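Side-chain contacts in serine hydrolase CCSP0084 (Cycloclasticus sp. P1, PDB 4I3F), which probably hydrolyses esters and the carbon-carbon bonds of meta-cleavage products, as a serine hydrolase of the alpha/beta hydrolase fold from a PAH-degrading bacterium: residues Q23-Q28 / T34-A39; L48-S53 / Q105-L110; S53-N58 / L212-M217; A71-C76 / L292-F297; A78-I81 / G85-Q88. All coordinates share one frame; numbering follows the deposited sequence. Where two conformers were deposited one is given.

Contact 1: residues Q23-Q28 / T34-A39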
# COMPACT_ATOMS: atom_id res chain seq x y z
N GLN A 23 18.48 -5.95 3.07
CA GLN A 23 18.84 -6.84 1.98
C GLN A 23 17.80 -6.72 0.88
O GLN A 23 16.62 -6.47 1.14
CB GLN A 23 18.89 -8.29 2.48
CG GLN A 23 19.60 -8.46 3.81
CD GLN A 23 19.25 -9.78 4.49
OE1 GLN A 23 18.78 -10.72 3.85
NE2 GLN A 23 19.46 -9.83 5.80
N THR A 24 18.23 -6.89 -0.36
CA THR A 24 17.31 -6.99 -1.47
C THR A 24 17.54 -8.31 -2.18
O THR A 24 18.64 -8.88 -2.14
CB THR A 24 17.50 -5.84 -2.47
OG1 THR A 24 18.83 -5.89 -3.01
CG2 THR A 24 17.28 -4.50 -1.79
N SER A 25 16.50 -8.82 -2.82
CA SER A 25 16.61 -10.03 -3.61
C SER A 25 15.53 -10.01 -4.67
O SER A 25 14.59 -9.22 -4.60
CB SER A 25 16.44 -11.27 -2.72
OG SER A 25 15.21 -11.23 -2.00
N ASN A 26 15.70 -10.85 -5.69
CA ASN A 26 14.66 -11.10 -6.66
C ASN A 26 14.22 -12.53 -6.47
O ASN A 26 15.04 -13.45 -6.53
CB ASN A 26 15.19 -10.88 -8.08
CG ASN A 26 15.61 -9.44 -8.33
OD1 ASN A 26 14.76 -8.57 -8.52
ND2 ASN A 26 16.91 -9.19 -8.31
N ILE A 27 12.93 -12.71 -6.21
CA ILE A 27 12.44 -14.02 -5.83
C ILE A 27 11.27 -14.43 -6.72
O ILE A 27 10.37 -13.63 -6.98
CB ILE A 27 12.08 -14.04 -4.32
CG1 ILE A 27 11.63 -15.43 -3.88
CG2 ILE A 27 11.05 -12.98 -3.98
CD1 ILE A 27 11.74 -15.62 -2.38
N GLN A 28 11.30 -15.66 -7.21
CA GLN A 28 10.26 -16.12 -8.11
C GLN A 28 8.93 -16.26 -7.38
O GLN A 28 8.83 -16.96 -6.38
CB GLN A 28 10.66 -17.46 -8.73
CG GLN A 28 9.66 -18.00 -9.73
CD GLN A 28 10.15 -19.26 -10.39
OE1 GLN A 28 11.33 -19.37 -10.74
NE2 GLN A 28 9.27 -20.24 -10.54
N THR A 34 9.57 -11.26 -8.15
CA THR A 34 9.27 -10.15 -7.25
C THR A 34 10.54 -9.54 -6.68
O THR A 34 11.40 -10.26 -6.16
CB THR A 34 8.37 -10.61 -6.09
OG1 THR A 34 7.04 -10.83 -6.59
CG2 THR A 34 8.31 -9.56 -4.99
N PHE A 35 10.67 -8.22 -6.78
CA PHE A 35 11.78 -7.54 -6.13
C PHE A 35 11.41 -7.34 -4.67
O PHE A 35 10.34 -6.82 -4.37
CB PHE A 35 12.07 -6.20 -6.80
CG PHE A 35 13.22 -5.46 -6.17
CD1 PHE A 35 14.53 -5.83 -6.43
CD2 PHE A 35 12.98 -4.40 -5.31
CE1 PHE A 35 15.59 -5.16 -5.85
CE2 PHE A 35 14.03 -3.72 -4.73
CZ PHE A 35 15.34 -4.10 -5.00
N LEU A 36 12.28 -7.78 -3.77
CA LEU A 36 11.96 -7.81 -2.36
C LEU A 36 12.97 -7.05 -1.51
O LEU A 36 14.17 -7.25 -1.63
CB LEU A 36 11.89 -9.26 -1.88
CG LEU A 36 11.60 -9.47 -0.40
CD1 LEU A 36 10.18 -9.04 -0.08
CD2 LEU A 36 11.85 -10.91 0.00
N ASN A 37 12.47 -6.16 -0.66
CA ASN A 37 13.30 -5.58 0.40
C ASN A 37 13.04 -6.29 1.73
O ASN A 37 11.88 -6.56 2.06
CB ASN A 37 12.98 -4.10 0.56
CG ASN A 37 13.19 -3.31 -0.72
OD1 ASN A 37 14.30 -2.91 -1.03
ND2 ASN A 37 12.11 -3.06 -1.45
N GLU A 38 14.10 -6.59 2.47
CA GLU A 38 13.96 -7.24 3.78
C GLU A 38 14.83 -6.57 4.84
O GLU A 38 15.92 -6.09 4.55
CB GLU A 38 14.39 -8.71 3.70
CG GLU A 38 13.31 -9.66 3.26
CD GLU A 38 13.80 -11.10 3.28
OE1 GLU A 38 14.56 -11.47 2.37
OE2 GLU A 38 13.44 -11.83 4.22
N ALA A 39 14.35 -6.57 6.07
CA ALA A 39 15.20 -6.16 7.19
C ALA A 39 14.78 -6.96 8.42
O ALA A 39 13.68 -7.52 8.44
CB ALA A 39 15.07 -4.67 7.44
O HOH W 1 15.56 -9.86 0.23
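Phe35 and Asn26 face each other as a non-hydrogen-bonded pair in the antiparallel hairpin at one edge of the central sheet, with strand 23-29 outermost. Three hydrogen-bonded pairs, Gln23 with Glu38, Ser25 with Leu36 and Ile27 with Thr34, hold the strands in register; the bond from Thr34 N to Ile27 O is nearly straight at 176°. With CG of Phe35 anti to the backbone N (chi1 -180°), the ring lies across the neighbouring strand. Asn26 OD1 lies at the ring edge, in its plane, 3.5 Å from Phe35 CD1, while the amide is turned 49° against the ring. At the far end CZ lies 3.8 Å from Thr24 CB, and Thr24 CG2 runs alongside Asn37, 3.5 Å from its OD1; Asn37 ND2 is hydrogen-bonded to Ala78 O. Replacing Phe35 with alanine would probably uncover Thr24 CB and CG2 and leave the Asn26 amide freer to turn.

On the face bearing Ser25, Leu36 and Glu38, a water links the strands: it sits 2.6 Å from Ser25 OG and donates to Glu38 OE1 at 2.9 Å. That carboxylate is gripped further by Lys114 through OE1 and by His75 through OE2. The two faces thus differ: a ring edge meeting an amide oxygen on one, and on the other a probably ionised carboxylate fixed by charge, imidazole and water.

Contact 2: residues L48-S53 / Q105-L110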
# COMPACT_ATOMS: atom_id res chain seq x y z
N LEU A 48 4.60 -7.98 6.69
CA LEU A 48 4.61 -7.79 5.24
C LEU A 48 4.03 -6.40 4.98
O LEU A 48 2.91 -6.12 5.41
CB LEU A 48 3.74 -8.85 4.56
CG LEU A 48 3.53 -8.74 3.04
CD1 LEU A 48 4.85 -8.88 2.30
CD2 LEU A 48 2.53 -9.77 2.54
N LEU A 49 4.78 -5.54 4.30
CA LEU A 49 4.33 -4.17 4.06
C LEU A 49 4.03 -3.97 2.58
O LEU A 49 4.89 -4.22 1.73
CB LEU A 49 5.39 -3.15 4.51
CG LEU A 49 5.66 -3.16 6.02
CD1 LEU A 49 6.94 -3.93 6.33
CD2 LEU A 49 5.74 -1.75 6.59
N LEU A 50 2.81 -3.53 2.29
CA LEU A 50 2.35 -3.39 0.90
C LEU A 50 2.11 -1.93 0.56
O LEU A 50 1.27 -1.26 1.17
CB LEU A 50 1.08 -4.23 0.68
CG LEU A 50 1.19 -5.73 0.97
CD1 LEU A 50 -0.12 -6.45 0.65
CD2 LEU A 50 2.34 -6.34 0.19
N HIS A 51 2.87 -1.43 -0.42
CA HIS A 51 2.86 -0.02 -0.79
C HIS A 51 1.61 0.43 -1.58
O HIS A 51 0.76 -0.40 -1.92
CB HIS A 51 4.13 0.29 -1.59
CG HIS A 51 4.15 -0.32 -2.96
ND1 HIS A 51 5.02 -1.34 -3.31
CD2 HIS A 51 3.43 -0.04 -4.07
CE1 HIS A 51 4.82 -1.66 -4.57
NE2 HIS A 51 3.87 -0.89 -5.06
N GLY A 52 1.51 1.73 -1.85
CA GLY A 52 0.36 2.31 -2.53
C GLY A 52 0.49 2.39 -4.04
O GLY A 52 1.36 1.74 -4.63
N SER A 53 -0.35 3.19 -4.68
CA SER A 53 -0.39 3.21 -6.14
C SER A 53 -0.16 4.58 -6.77
O SER A 53 -0.76 4.90 -7.80
CB SER A 53 -1.71 2.61 -6.64
OG SER A 53 -2.83 3.25 -6.03
N GLN A 105 -2.33 -13.31 -5.09
CA GLN A 105 -1.52 -14.52 -5.27
C GLN A 105 -0.02 -14.23 -5.12
O GLN A 105 0.73 -15.06 -4.62
CB GLN A 105 -1.82 -15.22 -6.61
CG GLN A 105 -1.21 -16.61 -6.71
CD GLN A 105 -1.76 -17.56 -5.64
OE1 GLN A 105 -2.97 -17.67 -5.46
NE2 GLN A 105 -0.86 -18.26 -4.95
N GLN A 106 0.40 -13.05 -5.55
CA GLN A 106 1.80 -12.66 -5.39
C GLN A 106 2.25 -12.73 -3.93
O GLN A 106 3.34 -13.23 -3.62
CB GLN A 106 2.05 -11.25 -5.93
CG GLN A 106 3.49 -10.76 -5.72
CD GLN A 106 3.69 -9.30 -6.05
OE1 GLN A 106 2.74 -8.52 -6.07
NE2 GLN A 106 4.94 -8.91 -6.29
N GLN A 107 1.42 -12.25 -3.01
CA GLN A 107 1.83 -12.22 -1.61
C GLN A 107 1.84 -13.61 -1.00
O GLN A 107 2.69 -13.92 -0.17
CB GLN A 107 0.94 -11.27 -0.79
CG GLN A 107 0.90 -9.84 -1.33
CD GLN A 107 2.26 -9.33 -1.77
OE1 GLN A 107 3.25 -9.50 -1.09
NE2 GLN A 107 2.30 -8.70 -2.94
N ILE A 108 0.89 -14.45 -1.41
CA ILE A 108 0.88 -15.84 -0.98
C ILE A 108 2.11 -16.57 -1.51
O ILE A 108 2.78 -17.30 -0.76
CB ILE A 108 -0.40 -16.57 -1.43
CG1 ILE A 108 -1.63 -15.90 -0.83
CG2 ILE A 108 -0.35 -18.04 -1.03
CD1 ILE A 108 -1.62 -15.87 0.69
N ASP A 109 2.42 -16.36 -2.79
CA ASP A 109 3.60 -16.96 -3.40
C ASP A 109 4.89 -16.47 -2.74
O ASP A 109 5.86 -17.22 -2.64
CB ASP A 109 3.66 -16.66 -4.90
CG ASP A 109 2.59 -17.40 -5.69
OD1 ASP A 109 2.03 -18.39 -5.16
OD2 ASP A 109 2.33 -16.99 -6.84
N LEU A 110 4.89 -15.22 -2.29
CA LEU A 110 6.05 -14.67 -1.57
C LEU A 110 6.22 -15.34 -0.20
O LEU A 110 7.31 -15.78 0.15
CB LEU A 110 5.90 -13.15 -1.40
CG LEU A 110 6.97 -12.40 -0.60
CD1 LEU A 110 8.35 -12.60 -1.21
CD2 LEU A 110 6.65 -10.91 -0.51
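Gln107 and Leu110 of helix 96-113 pack on Leu48 and Leu50 of strand 46-50, a helix-on-sheet layer of the alpha/beta hydrolase fold. The two short segments run nearly antiparallel, at 155°, with their axes 11.4 Å apart. In Gln107 the bend at the second torsion (chi2 -42°) brings the amide against the two leucines. Its OE1 lies 3.5 Å from Leu50 CD2 and 3.7 Å from Leu48 CD2, so the oxygen is set among methyl groups. Leu50 and Gln107 run alongside one another with their ends pointing opposite ways, and CD2 of the leucine also comes 3.6 Å from the amide carbon CD. Next to this, the CD1 methyl of Leu48 meets CD2 of Leu110 at 3.9 Å. Pro79 of the adjacent strand touches both Gln107 and Leu110, and Leu134 of helix 126-137 also packs on the glutamine. An alanine in place of Gln107 is likely to open a gap over the methyls of Leu48 and Leu50, leaving them without their cover.

Gln107 OE1 is buried here and has no hydrogen-bond partner in the model; burying this oxygen among methyls probably carries a desolvation cost.

Contact 3: residues S53-N58 / L212-M217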
# COMPACT_ATOMS: atom_id res chain seq x y z
N SER A 53 -0.35 3.19 -4.68
CA SER A 53 -0.39 3.21 -6.14
C SER A 53 -0.16 4.58 -6.77
O SER A 53 -0.76 4.90 -7.80
CB SER A 53 -1.71 2.61 -6.64
OG SER A 53 -2.83 3.25 -6.03
N GLY A 54 0.70 5.39 -6.17
CA GLY A 54 1.14 6.60 -6.85
C GLY A 54 1.89 6.19 -8.10
O GLY A 54 2.46 5.10 -8.15
N PRO A 55 1.86 7.02 -9.15
CA PRO A 55 2.70 6.68 -10.31
C PRO A 55 4.17 6.53 -9.91
O PRO A 55 4.69 7.34 -9.15
CB PRO A 55 2.52 7.88 -11.24
CG PRO A 55 1.16 8.42 -10.89
CD PRO A 55 0.98 8.18 -9.42
N GLY A 56 4.82 5.48 -10.39
CA GLY A 56 6.20 5.25 -10.01
C GLY A 56 6.36 4.70 -8.61
O GLY A 56 7.48 4.62 -8.09
N ALA A 57 5.25 4.32 -7.98
CA ALA A 57 5.31 3.74 -6.64
C ALA A 57 6.17 2.49 -6.59
O ALA A 57 6.23 1.72 -7.56
CB ALA A 57 3.91 3.42 -6.13
N ASN A 58 6.85 2.30 -5.47
CA ASN A 58 7.55 1.04 -5.18
C ASN A 58 7.64 0.86 -3.67
O ASN A 58 7.18 1.72 -2.91
CB ASN A 58 8.92 0.95 -5.90
CG ASN A 58 10.00 1.89 -5.31
OD1 ASN A 58 11.17 1.79 -5.66
ND2 ASN A 58 9.60 2.77 -4.42
N LEU A 212 3.53 1.10 -18.86
CA LEU A 212 2.59 0.21 -19.55
C LEU A 212 1.74 -0.60 -18.58
O LEU A 212 0.54 -0.77 -18.78
CB LEU A 212 3.33 -0.72 -20.50
CG LEU A 212 3.89 -0.02 -21.74
CD1 LEU A 212 4.84 -0.92 -22.50
CD2 LEU A 212 2.75 0.42 -22.63
N GLN A 213 2.36 -1.12 -17.52
CA GLN A 213 1.60 -1.95 -16.60
C GLN A 213 0.70 -1.12 -15.67
O GLN A 213 -0.39 -1.57 -15.31
CB GLN A 213 2.53 -2.91 -15.86
CG GLN A 213 3.40 -3.70 -16.85
CD GLN A 213 3.89 -5.02 -16.32
OE1 GLN A 213 3.67 -5.37 -15.16
NE2 GLN A 213 4.58 -5.78 -17.17
N PHE A 214 1.11 0.10 -15.32
CA PHE A 214 0.26 0.98 -14.51
C PHE A 214 -1.00 1.33 -15.30
O PHE A 214 -2.11 1.36 -14.75
CB PHE A 214 1.01 2.26 -14.12
CG PHE A 214 0.28 3.14 -13.14
CD1 PHE A 214 0.46 2.98 -11.78
CD2 PHE A 214 -0.58 4.14 -13.59
CE1 PHE A 214 -0.21 3.79 -10.87
CE2 PHE A 214 -1.26 4.95 -12.69
CZ PHE A 214 -1.08 4.78 -11.33
N GLU A 215 -0.83 1.62 -16.59
CA GLU A 215 -1.97 1.92 -17.45
C GLU A 215 -2.94 0.75 -17.52
O GLU A 215 -4.15 0.94 -17.61
CB GLU A 215 -1.49 2.29 -18.86
CG GLU A 215 -0.71 3.60 -18.93
CD GLU A 215 -0.21 3.91 -20.34
OE1 GLU A 215 -0.24 5.09 -20.73
OE2 GLU A 215 0.23 2.97 -21.04
N ALA A 216 -2.40 -0.46 -17.48
CA ALA A 216 -3.22 -1.66 -17.59
C ALA A 216 -4.01 -1.95 -16.32
O ALA A 216 -5.10 -2.53 -16.38
CB ALA A 216 -2.36 -2.85 -17.98
N MET A 217 -3.46 -1.56 -15.17
CA MET A 217 -4.11 -1.80 -13.88
C MET A 217 -5.43 -1.08 -13.72
O MET A 217 -6.35 -1.58 -13.08
CB MET A 217 -3.23 -1.29 -12.75
CG MET A 217 -1.97 -2.02 -12.57
SD MET A 217 -0.92 -1.10 -11.45
CE MET A 217 0.58 -2.05 -11.72
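Polar contact comes first in this pairing: the edge of the Phe214 ring is turned to the carbonyl oxygen of Ser53. Atom CE1 lies 3.3 Å from Ser53 O and CZ 3.5 Å from the same oxygen, which sits in the ring plane. The weakly positive rim of an aromatic ring suits such an oxygen, although no hydrogen bond joins the segments. With CG anti to the backbone nitrogen (chi1 -173°), the Phe214 ring projects from the helix toward the loop.

Apolar contact is slighter. Pro55 CG approaches Phe214 CZ at 4.3 Å, and Pro55 CA is 4.1 Å from CE1.

Backbone bonding shapes the loop itself. Gly54 to Ala57 make a type II turn closed by Ala57 N to Gly54 O at 2.9 Å, and Gly56 takes its third position with a positive phi of 76°, which favours glycine. The hydroxyl of Ser53 is hydrogen-bonded to Trp165 NE1.

The loop joins strand 46-50 to helix 59-63, for which Asn58 is the N-cap residue. Helix 208-217 is among those inserted between strands 142-148 and 243-248, consistent with the lid of alpha/beta hydrolases. The Phe214 ring also meets Phe218, just past this helix, edge-to-face, while Met217 and Gln213 lean on Trp99 of helix 96-113.

Contact 4: residues A71-C76 / L292-F297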
# COMPACT_ATOMS: atom_id res chain seq x y z
N ALA A 71 12.24 -2.99 11.99
CA ALA A 71 13.23 -4.07 11.96
C ALA A 71 13.98 -4.29 13.27
O ALA A 71 14.65 -5.31 13.42
CB ALA A 71 14.21 -3.89 10.81
N GLU A 72 13.91 -3.34 14.20
CA GLU A 72 14.52 -3.51 15.52
C GLU A 72 13.87 -4.69 16.25
O GLU A 72 14.47 -5.28 17.15
CB GLU A 72 14.35 -2.24 16.36
CG GLU A 72 15.02 -0.99 15.81
CD GLU A 72 14.70 0.25 16.64
OE1 GLU A 72 13.99 0.11 17.66
OE2 GLU A 72 15.16 1.35 16.27
N ASN A 73 12.64 -5.01 15.88
CA ASN A 73 11.90 -6.04 16.59
C ASN A 73 11.15 -7.02 15.68
O ASN A 73 10.69 -8.07 16.14
CB ASN A 73 10.93 -5.38 17.59
CG ASN A 73 11.66 -4.54 18.63
OD1 ASN A 73 11.77 -3.32 18.50
ND2 ASN A 73 12.18 -5.19 19.66
N TYR A 74 11.05 -6.68 14.40
CA TYR A 74 10.28 -7.50 13.47
C TYR A 74 11.03 -7.81 12.18
O TYR A 74 11.84 -6.99 11.72
CB TYR A 74 8.96 -6.81 13.11
CG TYR A 74 7.99 -6.73 14.27
CD1 TYR A 74 7.14 -7.79 14.56
CD2 TYR A 74 7.95 -5.60 15.08
CE1 TYR A 74 6.27 -7.73 15.62
CE2 TYR A 74 7.09 -5.53 16.15
CZ TYR A 74 6.26 -6.60 16.41
OH TYR A 74 5.39 -6.54 17.48
N HIS A 75 10.77 -8.98 11.62
CA HIS A 75 11.26 -9.33 10.29
C HIS A 75 10.37 -8.67 9.26
O HIS A 75 9.21 -9.05 9.10
CB HIS A 75 11.22 -10.85 10.11
CG HIS A 75 11.63 -11.32 8.74
ND1 HIS A 75 11.39 -12.60 8.29
CD2 HIS A 75 12.24 -10.67 7.72
CE1 HIS A 75 11.84 -12.72 7.05
NE2 HIS A 75 12.36 -11.57 6.69
N CYS A 76 10.90 -7.66 8.57
CA CYS A 76 10.10 -6.91 7.61
C CYS A 76 10.32 -7.38 6.18
O CYS A 76 11.47 -7.52 5.74
CB CYS A 76 10.42 -5.43 7.70
SG CYS A 76 9.96 -4.70 9.29
N LEU A 292 2.80 4.07 16.47
CA LEU A 292 1.45 3.50 16.58
C LEU A 292 1.40 2.10 15.99
O LEU A 292 0.83 1.18 16.60
CB LEU A 292 0.42 4.41 15.89
CG LEU A 292 -1.03 3.98 16.07
CD1 LEU A 292 -1.45 4.18 17.52
CD2 LEU A 292 -1.92 4.77 15.13
N THR A 293 2.01 1.94 14.82
CA THR A 293 2.05 0.65 14.13
C THR A 293 2.80 -0.40 14.93
O THR A 293 2.30 -1.52 15.13
CB THR A 293 2.68 0.83 12.73
OG1 THR A 293 1.83 1.70 11.96
CG2 THR A 293 2.84 -0.51 12.00
N LYS A 294 4.00 -0.05 15.40
CA LYS A 294 4.80 -0.97 16.19
C LYS A 294 4.10 -1.38 17.47
O LYS A 294 4.01 -2.57 17.79
CB LYS A 294 6.16 -0.36 16.53
CG LYS A 294 7.05 -1.31 17.33
CD LYS A 294 8.24 -0.59 17.97
CE LYS A 294 9.10 -1.54 18.79
NZ LYS A 294 8.56 -1.81 20.15
N LEU A 295 3.59 -0.40 18.21
CA LEU A 295 2.93 -0.68 19.48
C LEU A 295 1.67 -1.51 19.26
O LEU A 295 1.31 -2.32 20.13
CB LEU A 295 2.61 0.61 20.22
CG LEU A 295 3.83 1.44 20.63
CD1 LEU A 295 3.39 2.84 21.03
CD2 LEU A 295 4.62 0.77 21.74
N PHE A 296 1.00 -1.33 18.13
CA PHE A 296 -0.16 -2.16 17.83
C PHE A 296 0.27 -3.63 17.66
O PHE A 296 -0.31 -4.53 18.26
CB PHE A 296 -0.91 -1.66 16.59
CG PHE A 296 -2.07 -2.52 16.19
CD1 PHE A 296 -3.22 -2.57 16.98
CD2 PHE A 296 -2.02 -3.30 15.05
CE1 PHE A 296 -4.29 -3.38 16.62
CE2 PHE A 296 -3.08 -4.11 14.68
CZ PHE A 296 -4.22 -4.16 15.46
N PHE A 297 1.29 -3.86 16.84
CA PHE A 297 1.79 -5.23 16.66
C PHE A 297 2.37 -5.79 17.95
O PHE A 297 2.33 -7.00 18.20
CB PHE A 297 2.81 -5.29 15.51
CG PHE A 297 2.21 -5.10 14.13
CD1 PHE A 297 1.00 -5.69 13.79
CD2 PHE A 297 2.87 -4.34 13.18
CE1 PHE A 297 0.46 -5.51 12.51
CE2 PHE A 297 2.34 -4.16 11.91
CZ PHE A 297 1.13 -4.75 11.57
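A tyrosine directed end-on at the C-terminal helix makes this a mixed polar and apolar contact at the periphery of the molecule, the centre of the contact about 17 Å from the centre of the chain. Tyr74, next to strand 75-79, points its phenol end at helix 286-298. Its CZ lies 3.8 Å from Phe297 CB, and its OH is 3.5 Å from that same CB. The hydroxyl also approaches the backbone of Phe297, with OH 3.1 Å from the carbonyl carbon C, but its hydrogen bond is made to Asp298 OD1, one residue further along. With CG anti to its own carbonyl carbon (chi1 -68°), the tyrosine ring reaches toward the helix and turns an edge to Lys294, whose CG lies near the ring plane, 4.4 Å from Tyr74 CE2.

Within the alpha/beta hydrolase fold this is where the last long helix covers one side of the sheet: Tyr74 and Phe297 both touch Ile47 of strand 46-50, and Phe297 reaches Lys144 and Val146 of strand 142-148. The Phe297 ring stacks on His120.

Nearer the surface, Lys294 extends along most of its length and bends at the last torsion (chi4 -81°). Its CE then lies 3.2 Å from Asn73 OD1, a close approach of a carbon next to the ammonium group. The ammonium nitrogen itself stays 3.9 Å from Asn73 OD1 and pairs instead with Asp298 OD2 in a salt bridge.

Contact 5: residues A78-I81 / G85-Q88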
# COMPACT_ATOMS: atom_id res chain seq x y z
N ALA A 78 9.12 -6.14 2.36
CA ALA A 78 8.46 -5.08 1.61
C ALA A 78 8.72 -5.26 0.12
O ALA A 78 9.74 -4.80 -0.40
CB ALA A 78 8.95 -3.71 2.06
N PRO A 79 7.81 -5.95 -0.58
CA PRO A 79 8.05 -6.19 -2.00
C PRO A 79 7.53 -5.07 -2.89
O PRO A 79 6.59 -4.35 -2.50
CB PRO A 79 7.22 -7.45 -2.27
CG PRO A 79 6.02 -7.28 -1.30
CD PRO A 79 6.65 -6.71 -0.06
N ASP A 80 8.12 -4.91 -4.07
CA ASP A 80 7.47 -4.16 -5.13
C ASP A 80 6.28 -5.01 -5.56
O ASP A 80 6.43 -6.20 -5.87
CB ASP A 80 8.40 -3.92 -6.33
CG ASP A 80 9.47 -2.86 -6.06
OD1 ASP A 80 9.48 -2.25 -4.97
OD2 ASP A 80 10.30 -2.63 -6.97
N ILE A 81 5.10 -4.41 -5.56
CA ILE A 81 3.88 -5.12 -5.91
C ILE A 81 3.87 -5.30 -7.42
O ILE A 81 4.43 -4.48 -8.16
CB ILE A 81 2.67 -4.35 -5.35
CG1 ILE A 81 2.72 -4.36 -3.82
CG2 ILE A 81 1.35 -4.94 -5.81
CD1 ILE A 81 1.69 -3.46 -3.17
N GLY A 85 7.52 -0.90 -9.96
CA GLY A 85 8.95 -0.99 -9.71
C GLY A 85 9.64 -2.11 -10.46
O GLY A 85 9.48 -2.23 -11.67
N LEU A 86 10.36 -2.96 -9.73
CA LEU A 86 11.12 -4.04 -10.35
C LEU A 86 10.40 -5.38 -10.23
O LEU A 86 11.03 -6.45 -10.29
CB LEU A 86 12.52 -4.13 -9.73
CG LEU A 86 13.39 -2.90 -9.98
CD1 LEU A 86 14.67 -3.00 -9.17
CD2 LEU A 86 13.71 -2.77 -11.45
N SER A 87 9.08 -5.33 -10.08
CA SER A 87 8.27 -6.55 -10.10
C SER A 87 7.32 -6.58 -11.29
O SER A 87 6.12 -6.84 -11.14
CB SER A 87 7.48 -6.68 -8.80
OG SER A 87 8.35 -6.90 -7.70
N GLN A 88 7.86 -6.31 -12.48
CA GLN A 88 7.03 -6.32 -13.68
C GLN A 88 6.43 -7.71 -13.92
O GLN A 88 7.09 -8.73 -13.79
CB GLN A 88 7.83 -5.83 -14.88
CG GLN A 88 8.27 -4.38 -14.72
CD GLN A 88 7.10 -3.43 -14.49
OE1 GLN A 88 6.24 -3.29 -15.35
NE2 GLN A 88 7.06 -2.79 -13.32
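Asp80, just past the end of strand 75-79, is held to the following loop by two hydrogen bonds of different character. Its carboxylate oxygen OD2 accepts from Leu86 N at 2.8 Å, and the bond is almost straight at 176°. The amide meets this oxygen on its anti side, 17° out of the carboxylate plane. The second bond uses the backbone of the same residue: Ser87 OG donates to Asp80 O at 2.7 Å, from above the carbonyl plane. With OG placed anti to its own carbonyl carbon (chi1 -67°), the serine hydroxyl also comes 3.3 Å from Asp80 CB, while the same OG accepts from Phe35 N. Asp80 O has a further donor in Gln106 NE2, and the other carboxylate oxygen, OD1, accepts from Ala59 N at the start of helix 59-63.

Asp80 to Gln88 form the loop at the C-terminal end of strand 75-79 in the alpha/beta hydrolase sheet, the edge of the sheet at which this fold carries its active-site loops. Here the chain leaves the strand and curls back, so that Ser87 lies opposite Asp80, their CA atoms 5.6 Å apart.

Beyond the polar core, Gly85 CA rests 3.5 Å from Asp80 OD2. The positive phi of Gly85 favours glycine, and a CB there would probably crowd that oxygen. Leu86 CB lies 3.8 Å from Asp80 OD2, and its side chain also packs on Phe35. Across the turn, Ser87 CB reaches Ile81 O at 3.8 Å. Ile81 itself points away from the returning loop and packs on Leu50, Trp103 and Gln106.

In the fold
From the N terminus, contact 1 closes the short hairpin before any other contact opens. Contact 2 then opens at strand 46-50 and spans to helix 96-113. Contact 3 begins at Ser53, which the two share, and reaches helix 208-217, so contacts 2 and 3 cross. Contact 4 starts later, runs to the C-terminal helix, and crosses both. Contact 5 is a small local loop enclosed by contacts 2, 3 and 4. Neighbouring strands link several of them: Asn37 O bonds to Ala78 N between contacts 1 and 5, and Ala39 O to Cys76 N between contacts 1 and 4. Contacts 3 and 4 lie on opposite sides of the chain's centre.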